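Local coordinates for protein adenosine kinase (Trypanosoma brucei brucei, PDB 4N08) that probably phosphorylates adenosine and related nucleosides to their monophosphates with ATP, the single step that salvages adenosine to AMP, at residues L194-L199 with I221-R226. Residues are numbered along the deposited sequence; the frame is centred on the assembly and turned at random.
Sequences LFMINL and IIVANR
Ile221 and Met196 pair across two parallel strands of the central sheet, and their side chains run alongside each other, CG of Met196 lying 3.8 Å from CB of Ile221. Four backbone bonds join the strands. Ile221 N donates to Phe195 O, and Ile197 N to Ile221 O. Val223 N then reaches Ile197 O at 2.9 Å, with an N-H...O angle of 169°. Leu199 N closes the series on Val223 O at 2.8 Å.

Both faces are buried. On one, Leu194, Met196 and Ile221 are close-packed. Leu194 CG stands anti to its own N (chi1 -161°), and CD2 crosses to within 3.6 Å of Ile221 CD1. The Met196 chain turns about its CG-SD bond (chi3 42°) and brings CE to 4.0 Å from Ile221 CG2; Val223 meets this CE more distantly. On the other face, Leu199 lays CG against Ala224 CB at 3.6 Å, while its CD2 meets Ile222 CG2 obliquely.

The partly exposed side chains of Asn198 and Asn225 make the looser part. Asn198 touches Val223 mainly through the backbone, and its OD1 accepts from Ser200 N. Asn225, an ADP-binding residue, makes no contact with 194-199; its side chain N-caps helix 226-235.

Two helices fill much of the connection between the strands, as in the Rossmann-like core of PfkB kinases. Strand 166-170 flanks 194-198, and strand 263-268 flanks 221-225. Helix 300-313, which carries the predicted proton acceptor Asp302 in its first turn, covers the face of Met196 and Ile221 with Met305, Leu309 and Tyr312.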
# COMPACT_ATOMS: atom_id res chain seq x y z
N LEU A 194 -0.55 -15.46 7.84
CA LEU A 194 0.34 -15.15 6.75
C LEU A 194 0.76 -13.70 6.85
O LEU A 194 -0.08 -12.85 6.98
CB LEU A 194 -0.41 -15.39 5.44
CG LEU A 194 0.56 -15.55 4.28
CD1 LEU A 194 1.03 -17.01 4.20
CD2 LEU A 194 -0.03 -15.01 2.98
N PHE A 195 2.05 -13.40 6.82
CA PHE A 195 2.51 -12.01 6.86
C PHE A 195 3.10 -11.58 5.51
O PHE A 195 3.95 -12.28 4.92
CB PHE A 195 3.54 -11.82 7.96
CG PHE A 195 3.77 -10.39 8.31
CD1 PHE A 195 2.99 -9.74 9.27
CD2 PHE A 195 4.76 -9.67 7.68
CE1 PHE A 195 3.20 -8.40 9.58
CE2 PHE A 195 4.97 -8.33 8.00
CZ PHE A 195 4.20 -7.70 8.95
N MET A 196 2.62 -10.45 5.00
CA MET A 196 3.05 -9.92 3.68
C MET A 196 3.46 -8.47 3.81
O MET A 196 2.77 -7.70 4.48
CB MET A 196 1.95 -9.96 2.62
CG MET A 196 1.14 -11.23 2.53
SD MET A 196 -0.29 -11.11 1.41
CE MET A 196 0.46 -10.23 0.06
N ILE A 197 4.58 -8.12 3.17
CA ILE A 197 4.91 -6.72 2.96
C ILE A 197 5.06 -6.36 1.51
O ILE A 197 5.47 -7.16 0.70
CB ILE A 197 6.20 -6.28 3.65
CG1 ILE A 197 7.36 -7.13 3.19
CG2 ILE A 197 6.04 -6.34 5.16
CD1 ILE A 197 8.66 -6.43 3.45
N ASN A 198 4.68 -5.12 1.23
CA ASN A 198 4.99 -4.43 0.02
C ASN A 198 6.22 -3.55 0.29
O ASN A 198 6.31 -2.92 1.34
CB ASN A 198 3.82 -3.56 -0.34
CG ASN A 198 3.79 -3.20 -1.78
OD1 ASN A 198 4.73 -2.57 -2.32
ND2 ASN A 198 2.72 -3.60 -2.45
N LEU A 199 7.17 -3.49 -0.63
CA LEU A 199 8.40 -2.74 -0.38
C LEU A 199 8.15 -1.25 -0.54
O LEU A 199 8.95 -0.43 -0.08
CB LEU A 199 9.53 -3.21 -1.32
CG LEU A 199 10.12 -4.58 -1.02
CD1 LEU A 199 11.48 -4.67 -1.67
CD2 LEU A 199 10.25 -4.86 0.47
N ILE A 221 5.46 -13.39 2.38
CA ILE A 221 5.35 -12.91 1.02
C ILE A 221 5.93 -11.52 0.93
O ILE A 221 5.54 -10.64 1.67
CB ILE A 221 3.87 -12.92 0.57
CG1 ILE A 221 3.31 -14.36 0.73
CG2 ILE A 221 3.71 -12.44 -0.86
CD1 ILE A 221 2.00 -14.60 0.02
N ILE A 222 6.88 -11.34 0.01
CA ILE A 222 7.42 -10.01 -0.29
C ILE A 222 6.96 -9.56 -1.68
O ILE A 222 7.19 -10.26 -2.66
CB ILE A 222 8.95 -10.02 -0.26
CG1 ILE A 222 9.47 -10.51 1.10
CG2 ILE A 222 9.47 -8.62 -0.54
CD1 ILE A 222 10.90 -11.03 1.09
N VAL A 223 6.31 -8.39 -1.76
CA VAL A 223 5.87 -7.79 -3.03
C VAL A 223 6.56 -6.44 -3.30
O VAL A 223 6.78 -5.63 -2.39
CB VAL A 223 4.33 -7.63 -3.07
CG1 VAL A 223 3.84 -7.29 -4.47
CG2 VAL A 223 3.65 -8.92 -2.60
N ALA A 224 6.92 -6.21 -4.56
CA ALA A 224 7.63 -4.99 -4.96
C ALA A 224 7.61 -4.80 -6.49
O ALA A 224 7.30 -5.74 -7.25
CB ALA A 224 9.07 -5.02 -4.48
N ASN A 225 7.92 -3.59 -6.93
CA ASN A 225 8.14 -3.37 -8.34
C ASN A 225 9.64 -3.42 -8.63
O ASN A 225 10.47 -3.64 -7.74
CB ASN A 225 7.53 -2.06 -8.80
CG ASN A 225 8.18 -0.87 -8.16
OD1 ASN A 225 9.40 -0.84 -7.95
ND2 ASN A 225 7.40 0.13 -7.86
N ARG A 226 9.96 -3.28 -9.91
CA ARG A 226 11.30 -3.36 -10.42
C ARG A 226 12.29 -2.48 -9.67
O ARG A 226 13.36 -2.92 -9.31
CB ARG A 226 11.24 -2.92 -11.87
CG ARG A 226 12.47 -3.17 -12.70
CD ARG A 226 12.51 -2.15 -13.83
NE ARG A 226 11.51 -2.43 -14.86
CZ ARG A 226 11.63 -3.39 -15.78
NH1 ARG A 226 12.69 -4.18 -15.80
NH2 ARG A 226 10.68 -3.56 -16.68